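Local coordinates for protein erythromycin C-12 hydroxylase (Saccharopolyspora erythraea, PDB 2JJN) that hydroxylates the macrolactone ring of erythromycin D at C-12 to give erythromycin C, using a heme-bound iron, molecular oxygen and NADPH, at residues 380-385 / 400-405; 167-172 / 390-395; 371-376 / 405-410. The protein carries 2 engineered substitutions. All blocks are in the same frame, centred on the assembly; numbering follows the deposited sequence.

Contact 1. Residues 380-385 / 400-405; sequences DRDDER and PVLAGS. With SO4 (sulfate ion), chain C.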
loop_
_atom_site.group_PDB
_atom_site.type_symbol
_atom_site.label_atom_id
_atom_site.label_comp_id
_atom_site.label_asym_id
_atom_site.label_seq_id
_atom_site.Cartn_x
_atom_site.Cartn_y
_atom_site.Cartn_z
ATOM N N ASP A 380 -16.742 -16.314 1.494
ATOM C CA ASP A 380 -18.110 -16.719 1.020
ATOM C C ASP A 380 -18.250 -16.412 -0.472
ATOM O O ASP A 380 -18.261 -15.227 -0.910
ATOM C CB ASP A 380 -19.155 -15.954 1.867
ATOM C CG ASP A 380 -20.622 -16.113 1.392
ATOM O OD1 ASP A 380 -20.925 -17.035 0.587
ATOM O OD2 ASP A 380 -21.476 -15.291 1.875
ATOM N N ARG A 381 -18.387 -17.476 -1.257
ATOM C CA ARG A 381 -18.633 -17.337 -2.697
ATOM C C ARG A 381 -20.026 -17.837 -3.109
ATOM O O ARG A 381 -20.231 -18.237 -4.267
ATOM C CB ARG A 381 -17.524 -18.032 -3.493
ATOM C CG ARG A 381 -16.117 -17.508 -3.116
ATOM C CD ARG A 381 -15.053 -18.067 -4.019
ATOM N NE ARG A 381 -13.726 -17.457 -3.830
ATOM C CZ ARG A 381 -12.875 -17.766 -2.850
ATOM N NH1 ARG A 381 -13.187 -18.654 -1.913
ATOM N NH2 ARG A 381 -11.703 -17.172 -2.814
ATOM N N ASP A 382 -20.978 -17.788 -2.175
ATOM C CA ASP A 382 -22.361 -18.247 -2.437
ATOM C C ASP A 382 -23.102 -17.506 -3.559
ATOM O O ASP A 382 -23.938 -18.107 -4.252
ATOM C CB ASP A 382 -23.211 -18.180 -1.157
ATOM C CG ASP A 382 -22.763 -19.182 -0.103
ATOM O OD1 ASP A 382 -23.236 -19.061 1.053
ATOM O OD2 ASP A 382 -21.923 -20.071 -0.411
ATOM N N ASP A 383 -22.823 -16.213 -3.722
ATOM C CA ASP A 383 -23.533 -15.416 -4.721
ATOM C C ASP A 383 -22.676 -15.081 -5.930
ATOM O O ASP A 383 -23.208 -14.840 -7.023
ATOM C CB ASP A 383 -24.132 -14.155 -4.098
ATOM C CG ASP A 383 -25.085 -14.479 -2.965
ATOM O OD1 ASP A 383 -26.048 -15.241 -3.214
ATOM O OD2 ASP A 383 -24.860 -14.003 -1.828
ATOM N N GLU A 384 -21.352 -15.084 -5.738
ATOM C CA GLU A 384 -20.411 -14.742 -6.817
ATOM C C GLU A 384 -18.946 -14.954 -6.411
ATOM O O GLU A 384 -18.616 -15.014 -5.214
ATOM C CB GLU A 384 -20.599 -13.286 -7.224
ATOM C CG GLU A 384 -20.625 -12.355 -6.040
ATOM C CD GLU A 384 -20.297 -10.936 -6.411
ATOM O OE1 GLU A 384 -21.046 -10.333 -7.206
ATOM O OE2 GLU A 384 -19.290 -10.419 -5.886
ATOM N N ARG A 385 -18.083 -15.085 -7.417
ATOM C CA ARG A 385 -16.652 -15.049 -7.193
ATOM C C ARG A 385 -16.251 -13.639 -6.831
ATOM O O ARG A 385 -17.006 -12.678 -7.041
ATOM C CB ARG A 385 -15.895 -15.538 -8.429
ATOM C CG ARG A 385 -16.288 -16.954 -8.796
ATOM C CD ARG A 385 -15.138 -17.733 -9.379
ATOM N NE ARG A 385 -14.077 -17.992 -8.404
ATOM C CZ ARG A 385 -14.088 -18.988 -7.514
ATOM N NH1 ARG A 385 -15.123 -19.823 -7.433
ATOM N NH2 ARG A 385 -13.061 -19.136 -6.683
ATOM N N PRO A 400 -16.670 -11.010 1.082
ATOM C CA PRO A 400 -17.699 -11.628 1.894
ATOM C C PRO A 400 -17.087 -12.776 2.643
ATOM O O PRO A 400 -16.357 -13.606 2.065
ATOM C CB PRO A 400 -18.708 -12.141 0.842
ATOM C CG PRO A 400 -18.383 -11.370 -0.418
ATOM C CD PRO A 400 -16.922 -11.067 -0.369
ATOM N N VAL A 401 -17.343 -12.810 3.939
ATOM C CA VAL A 401 -16.828 -13.916 4.750
ATOM C C VAL A 401 -17.936 -14.540 5.576
ATOM O O VAL A 401 -19.006 -13.954 5.807
ATOM C CB VAL A 401 -15.700 -13.416 5.712
ATOM C CG1 VAL A 401 -14.463 -12.990 4.889
ATOM C CG2 VAL A 401 -16.237 -12.223 6.571
ATOM N N LEU A 402 -17.635 -15.750 6.047
ATOM C CA LEU A 402 -18.543 -16.474 6.931
ATOM C C LEU A 402 -17.758 -16.885 8.158
ATOM O O LEU A 402 -16.659 -17.463 8.045
ATOM C CB LEU A 402 -19.089 -17.716 6.226
ATOM C CG LEU A 402 -19.957 -17.489 4.991
ATOM C CD1 LEU A 402 -20.111 -18.770 4.166
ATOM C CD2 LEU A 402 -21.300 -16.919 5.376
ATOM N N ALA A 403 -18.321 -16.577 9.330
ATOM C CA ALA A 403 -17.822 -17.073 10.604
ATOM C C ALA A 403 -18.632 -18.307 10.995
ATOM O O ALA A 403 -19.850 -18.195 11.277
ATOM C CB ALA A 403 -18.007 -15.992 11.673
ATOM N N GLY A 404 -18.000 -19.452 11.038
ATOM C CA GLY A 404 -18.696 -20.634 11.544
ATOM C C GLY A 404 -18.910 -20.630 13.056
ATOM O O GLY A 404 -19.735 -21.421 13.569
ATOM N N SER A 405 -18.180 -19.752 13.778
ATOM C CA SER A 405 -18.310 -19.648 15.222
ATOM C C SER A 405 -18.211 -18.176 15.597
ATOM O O SER A 405 -17.428 -17.407 15.012
ATOM C CB SER A 405 -17.126 -20.399 15.878
ATOM O OG SER A 405 -17.129 -21.779 15.464
HETATM S S SO4 C . -11.851 -15.875 -6.478
HETATM O O1 SO4 C . -13.249 -15.892 -6.082
HETATM O O2 SO4 C . -11.574 -14.601 -7.103
HETATM O O3 SO4 C . -11.580 -16.956 -7.421
HETATM O O4 SO4 C . -10.966 -16.097 -5.328
HETATM O O HOH W 1 -20.982 -13.444 3.799
#

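Contact 2. Residues 167-172 / 390-395; sequences GALVDI and EQIVLG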
loop_
_atom_site.group_PDB
_atom_site.type_symbol
_atom_site.label_atom_id
_atom_site.label_comp_id
_atom_site.label_asym_id
_atom_site.label_seq_id
_atom_site.Cartn_x
_atom_site.Cartn_y
_atom_site.Cartn_z
ATOM N N GLY A 167 -13.147 3.278 -5.765
ATOM C CA GLY A 167 -13.816 3.626 -7.010
ATOM C C GLY A 167 -12.841 4.112 -8.065
ATOM O O GLY A 167 -12.927 3.712 -9.229
ATOM N N ALA A 168 -11.933 5.000 -7.658
ATOM C CA ALA A 168 -10.942 5.577 -8.580
ATOM C C ALA A 168 -10.091 4.460 -9.201
ATOM O O ALA A 168 -9.798 4.467 -10.407
ATOM C CB ALA A 168 -10.045 6.556 -7.824
ATOM N N LEU A 169 -9.703 3.490 -8.365
ATOM C CA LEU A 169 -8.850 2.399 -8.824
ATOM C C LEU A 169 -9.581 1.537 -9.830
ATOM O O LEU A 169 -8.954 0.882 -10.663
ATOM C CB LEU A 169 -8.377 1.531 -7.630
ATOM C CG LEU A 169 -7.463 2.158 -6.574
ATOM C CD1 LEU A 169 -6.924 1.112 -5.594
ATOM C CD2 LEU A 169 -6.294 2.919 -7.206
ATOM N N VAL A 170 -10.915 1.543 -9.770
ATOM C CA VAL A 170 -11.713 0.777 -10.718
ATOM C C VAL A 170 -12.087 1.608 -11.947
ATOM O O VAL A 170 -12.063 1.107 -13.088
ATOM C CB VAL A 170 -12.979 0.162 -10.052
ATOM C CG1 VAL A 170 -13.891 -0.463 -11.103
ATOM C CG2 VAL A 170 -12.565 -0.892 -9.004
ATOM N N ASP A 171 -12.429 2.873 -11.712
ATOM C CA ASP A 171 -13.021 3.717 -12.766
ATOM C C ASP A 171 -12.032 4.483 -13.643
ATOM O O ASP A 171 -12.318 4.743 -14.835
ATOM C CB ASP A 171 -14.033 4.677 -12.149
ATOM C CG ASP A 171 -15.306 3.972 -11.768
ATOM O OD1 ASP A 171 -15.794 4.184 -10.643
ATOM O OD2 ASP A 171 -15.801 3.178 -12.604
ATOM N N ILE A 172 -10.886 4.851 -13.078
ATOM C CA ILE A 172 -9.873 5.538 -13.862
ATOM C C ILE A 172 -8.964 4.506 -14.497
ATOM O O ILE A 172 -8.213 3.840 -13.810
ATOM C CB ILE A 172 -9.032 6.543 -13.013
ATOM C CG1 ILE A 172 -9.945 7.554 -12.293
ATOM C CG2 ILE A 172 -8.010 7.254 -13.911
ATOM C CD1 ILE A 172 -9.241 8.494 -11.343
ATOM N N GLU A 390 -8.546 -4.748 -10.896
ATOM C CA GLU A 390 -7.914 -5.128 -12.139
ATOM C C GLU A 390 -6.621 -4.370 -12.377
ATOM O O GLU A 390 -5.811 -4.752 -13.223
ATOM C CB GLU A 390 -8.841 -4.831 -13.312
ATOM C CG GLU A 390 -10.266 -5.303 -13.093
ATOM C CD GLU A 390 -10.887 -5.929 -14.322
ATOM O OE1 GLU A 390 -10.593 -5.478 -15.456
ATOM O OE2 GLU A 390 -11.672 -6.880 -14.144
ATOM N N GLN A 391 -6.429 -3.289 -11.638
ATOM C CA GLN A 391 -5.208 -2.510 -11.784
ATOM C C GLN A 391 -4.667 -2.005 -10.471
ATOM O O GLN A 391 -5.393 -1.882 -9.454
ATOM C CB GLN A 391 -5.408 -1.358 -12.776
ATOM C CG GLN A 391 -6.852 -0.971 -12.947
ATOM C CD GLN A 391 -7.040 0.318 -13.719
ATOM O OE1 GLN A 391 -6.627 0.443 -14.886
ATOM N NE2 GLN A 391 -7.660 1.292 -13.062
ATOM N N ILE A 392 -3.373 -1.689 -10.530
ATOM C CA ILE A 392 -2.667 -0.956 -9.486
ATOM C C ILE A 392 -2.377 -1.802 -8.236
ATOM O O ILE A 392 -1.192 -2.024 -7.917
ATOM C CB ILE A 392 -3.367 0.368 -9.104
ATOM C CG1 ILE A 392 -3.543 1.254 -10.359
ATOM C CG2 ILE A 392 -2.595 1.086 -7.984
ATOM C CD1 ILE A 392 -2.325 1.438 -11.201
ATOM N N VAL A 393 -3.431 -2.259 -7.556
ATOM C CA VAL A 393 -3.272 -3.042 -6.328
ATOM C C VAL A 393 -3.586 -4.503 -6.569
ATOM O O VAL A 393 -4.280 -4.880 -7.541
ATOM C CB VAL A 393 -4.111 -2.482 -5.160
ATOM C CG1 VAL A 393 -3.740 -1.043 -4.839
ATOM C CG2 VAL A 393 -5.610 -2.593 -5.462
ATOM N N LEU A 394 -3.024 -5.349 -5.706
ATOM C CA LEU A 394 -3.299 -6.775 -5.752
ATOM C C LEU A 394 -4.247 -7.147 -4.612
ATOM O O LEU A 394 -3.834 -7.264 -3.477
ATOM C CB LEU A 394 -1.966 -7.565 -5.647
ATOM C CG LEU A 394 -2.117 -9.064 -5.785
ATOM C CD1 LEU A 394 -2.298 -9.442 -7.274
ATOM C CD2 LEU A 394 -0.898 -9.819 -5.237
ATOM N N GLY A 395 -5.548 -7.302 -4.899
ATOM C CA GLY A 395 -6.506 -7.446 -3.805
ATOM C C GLY A 395 -7.915 -7.542 -4.345
ATOM O O GLY A 395 -8.126 -7.581 -5.561
HETATM O O HOH W 2 -8.889 -1.874 -10.384
#

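Contact 3. Residues 371-376 / 405-410; sequences IARFGR and SSPRQS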
loop_
_atom_site.group_PDB
_atom_site.type_symbol
_atom_site.label_atom_id
_atom_site.label_comp_id
_atom_site.label_asym_id
_atom_site.label_seq_id
_atom_site.Cartn_x
_atom_site.Cartn_y
_atom_site.Cartn_z
ATOM N N ILE A 371 -9.350 -13.348 15.225
ATOM C CA ILE A 371 -9.184 -14.698 15.800
ATOM C C ILE A 371 -9.829 -14.732 17.197
ATOM O O ILE A 371 -10.481 -15.733 17.569
ATOM C CB ILE A 371 -7.700 -15.046 15.847
ATOM C CG1 ILE A 371 -7.228 -15.331 14.424
ATOM C CG2 ILE A 371 -7.452 -16.280 16.713
ATOM C CD1 ILE A 371 -5.676 -15.462 14.318
ATOM N N ALA A 372 -9.670 -13.655 17.983
ATOM C CA ALA A 372 -10.256 -13.616 19.321
ATOM C C ALA A 372 -11.761 -13.813 19.281
ATOM O O ALA A 372 -12.344 -14.528 20.113
ATOM C CB ALA A 372 -9.907 -12.275 20.042
ATOM N N ARG A 373 -12.423 -13.171 18.321
ATOM C CA ARG A 373 -13.880 -13.258 18.274
ATOM C C ARG A 373 -14.364 -14.503 17.593
ATOM O O ARG A 373 -15.310 -15.167 18.087
ATOM C CB ARG A 373 -14.499 -12.005 17.601
ATOM C CG ARG A 373 -16.022 -12.065 17.611
ATOM C CD ARG A 373 -16.659 -10.760 17.099
ATOM N NE ARG A 373 -18.095 -10.948 16.782
ATOM C CZ ARG A 373 -19.100 -10.843 17.650
ATOM N NH1 ARG A 373 -18.879 -10.607 18.954
ATOM N NH2 ARG A 373 -20.345 -11.042 17.234
ATOM N N PHE A 374 -13.759 -14.850 16.472
ATOM C CA PHE A 374 -14.386 -15.875 15.591
ATOM C C PHE A 374 -13.542 -17.151 15.531
ATOM O O PHE A 374 -14.056 -18.199 15.053
ATOM C CB PHE A 374 -14.434 -15.338 14.178
ATOM C CG PHE A 374 -15.255 -14.073 13.987
ATOM C CD1 PHE A 374 -16.651 -14.063 14.154
ATOM C CD2 PHE A 374 -14.612 -12.898 13.618
ATOM C CE1 PHE A 374 -17.413 -12.908 13.920
ATOM C CE2 PHE A 374 -15.354 -11.717 13.362
ATOM C CZ PHE A 374 -16.775 -11.728 13.498
ATOM N N GLY A 375 -12.284 -17.066 15.936
ATOM C CA GLY A 375 -11.301 -18.163 15.725
ATOM C C GLY A 375 -10.790 -18.296 14.294
ATOM O O GLY A 375 -9.630 -18.620 14.092
ATOM N N ARG A 376 -11.669 -18.105 13.320
ATOM C CA ARG A 376 -11.325 -18.120 11.894
ATOM C C ARG A 376 -12.442 -17.454 11.083
ATOM O O ARG A 376 -13.557 -17.241 11.594
ATOM C CB ARG A 376 -11.100 -19.569 11.426
ATOM C CG ARG A 376 -12.390 -20.398 11.471
ATOM C CD ARG A 376 -12.178 -21.850 10.943
ATOM N NE ARG A 376 -11.387 -22.554 11.956
ATOM C CZ ARG A 376 -10.176 -23.096 11.800
ATOM N NH1 ARG A 376 -9.546 -23.179 10.624
ATOM N NH2 ARG A 376 -9.620 -23.654 12.849
ATOM N N SER A 405 -18.180 -19.752 13.778
ATOM C CA SER A 405 -18.310 -19.648 15.222
ATOM C C SER A 405 -18.211 -18.176 15.597
ATOM O O SER A 405 -17.428 -17.407 15.012
ATOM C CB SER A 405 -17.126 -20.399 15.878
ATOM O OG SER A 405 -17.129 -21.779 15.464
ATOM N N SER A 406 -19.009 -17.806 16.605
ATOM C CA SER A 406 -18.908 -16.458 17.185
ATOM C C SER A 406 -19.582 -16.454 18.532
ATOM O O SER A 406 -20.300 -17.410 18.878
ATOM C CB SER A 406 -19.602 -15.427 16.327
ATOM O OG SER A 406 -21.013 -15.434 16.599
ATOM N N PRO A 407 -19.341 -15.400 19.314
ATOM C CA PRO A 407 -19.992 -15.314 20.629
ATOM C C PRO A 407 -21.483 -15.199 20.586
ATOM O O PRO A 407 -22.070 -15.281 21.680
ATOM C CB PRO A 407 -19.385 -14.051 21.299
ATOM C CG PRO A 407 -18.032 -13.887 20.542
ATOM C CD PRO A 407 -18.370 -14.308 19.115
ATOM N N ARG A 408 -22.093 -15.073 19.381
ATOM C CA ARG A 408 -23.554 -14.991 19.304
ATOM C C ARG A 408 -24.225 -16.359 19.395
ATOM O O ARG A 408 -25.455 -16.436 19.643
ATOM C CB ARG A 408 -23.999 -14.335 17.996
ATOM C CG ARG A 408 -23.700 -12.865 17.849
ATOM C CD ARG A 408 -24.719 -12.026 18.563
ATOM N NE ARG A 408 -26.043 -12.138 17.967
ATOM C CZ ARG A 408 -27.073 -12.826 18.461
ATOM N NH1 ARG A 408 -27.027 -13.517 19.645
ATOM N NH2 ARG A 408 -28.197 -12.822 17.762
ATOM N N GLN A 409 -23.445 -17.419 19.188
ATOM C CA GLN A 409 -24.059 -18.772 19.105
ATOM C C GLN A 409 -24.489 -19.234 20.472
ATOM O O GLN A 409 -23.753 -19.062 21.414
ATOM C CB GLN A 409 -23.085 -19.740 18.480
ATOM C CG GLN A 409 -22.893 -19.346 17.046
ATOM C CD GLN A 409 -21.872 -20.132 16.314
ATOM O OE1 GLN A 409 -21.963 -20.266 15.064
ATOM N NE2 GLN A 409 -20.859 -20.582 17.008
ATOM N N SER A 410 -25.697 -19.778 20.592
ATOM C CA SER A 410 -26.146 -20.253 21.919
ATOM C C SER A 410 -26.882 -21.575 21.856
ATOM O O SER A 410 -27.250 -22.022 20.777
ATOM C CB SER A 410 -27.067 -19.216 22.564
ATOM O OG SER A 410 -28.245 -19.060 21.782
HETATM O O HOH W 3 -15.504 -18.840 12.761
#

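Contact 1. Residues 380-385 / 400-405
D380 and L402 meet because their first torsions turn them together: D380 holds CG trans to its own backbone N (chi1 172°), whereas L402 holds CG opposite its carbonyl carbon (chi1 -64°). The two side chains cross at a slant, with D380 CB 3.6 Å from L402 CG and the methyls CD1 and CD2 of the leucine lying against the carboxylate carbon. Two residues earlier on the same face of the strand, P400 CB lies 3.6 Å from D380 O. The backbones are joined by a hydrogen bond from D380 N to P400 O at 2.8 Å. It prolongs, just past the end of strand 378-379, the pairing of the small antiparallel sheet in which 400-402 is the middle strand, flanked by 132-134 and 378-379; V401 and L402 continue the pairing to F133 and T378.

The carboxylate of D380 works in two directions. OD1 takes the backbone N-H of D382 at 2.9 Å, from above the carboxylate plane, closing an Asx turn as the chain leaves strand 378-379. OD2 accepts a hydrogen bond from a water that also donates to V401 O, a bridge back to the strand. R381, within the turn, and R385, after it, hold a sulfate, probably from the crystallisation liquor. R381 spends NE and NH2 on separate oxygens, O1 and O4, whereas R385 directs NE and NH2 to O3; H388 and the backbone N of L386 add further bonds.

Contact 2. Residues 167-172 / 390-395
Q391 reaches across to the C-terminal end of helix 165-171 and donates both N-H groups of its amide nitrogen to main-chain oxygens there. NE2 lies 2.8 Å from L169 O and 2.7 Å from I172 O, and both bonds are close to straight. The two acceptors lie near the plane of the glutamine amide, so the pair fixes its rotation; relative to the carbonyl planes, the nitrogen stands well above that of L169 and is tilted from that of I172. The extended chain beyond CG (chi2 169°) carries the amide this far.

Next to this polar grip, the methyl CD1 of L169 rests 3.9 Å from both CG1 and CG2 of V393, the two side chains crossing at about a right angle, while L169 CD2 touches CG2 of I392 more loosely at 4.2 Å. The glutamine thus joins the last turn of the helix and the first residue after it to the long loop between strands 378-379 and 400-402 of the P450 fold, a loop that here passes near the active site: the side chain of I392 is about 6 Å from that of Q292, a substrate-binding residue.

In the next shell Q391 OE1 accepts from M174 N, holding the other end of the amide. A water donates to L169 O and accepts from Q391 N. I244 of helix 228-259 touches both L169 and V393, and V248 of that helix also packs on V393.

Contact 3. Residues 371-376 / 405-410
The aromatic ring of F374 has CG of R373 over the centre of one face, 3.9 Å above it, and the carbonyl O of S405 at its edge, near the ring plane and 3.5 Å from CD1. The guanidinium of R373 is met on one face by P407, whose CD stands 3.7 Å above the plane and off toward the rim; the ring atom CZ of F374 lies at its edge. R373 thus touches both, the phenylalanine ring with CG and the proline with CG and one guanidinium face: its extended chain, with CG trans to the backbone N (chi1 -177°), passes P407 at a slant, and CG comes 3.6 Å from P407 CD. R408 travels alongside it in the same direction, CG 3.9 Å from R373 NH2, with the two guanidinium planes turned 43° apart.

Across this interface no direct hydrogen bond forms. Instead F374 CA makes a C-H...O contact with S405 O at 3.5 Å, and the methylene CB of S406 lies 3.9 Å from F374 CD1. A water adds a polar link: it accepts from S405 N and lies 2.8 Å from F374 O and from R376 O.

S406 OG, set between its backbone N and carbonyl carbon (chi1 82°), accepts the N-H of R408, forming an ST turn that overlaps the type I beta turn S406-Q409, and is also hydrogen-bonded to E131. The whole packs the C-terminal tail of this P450 against the end of helix 356-374, where the helix breaks at G375, a glycine with positive phi.

From the N terminus, helix 165-171 comes first; its partner in contact 2 comes more than two hundred residues later, at 390-395, closing by far the longest loop. Helix 356-374 then ends within 371-376, the first half of contact 3, and the chain enters strand 378-379 and the 380-385 turn of contact 1. Only after 390-395 do 400-405 and 405-410 complete contacts 1 and 3. Contact 1 therefore falls within the span of contact 3, sharing S405 with it and touching it through A403 and F374, whereas contact 2 crosses both. At the surface contact 1 ties the turn after strand 378-379 to strand 400-402, and contact 3 ties the C-terminal tail to the end of helix 356-374; contact 2 lies nearer the heme.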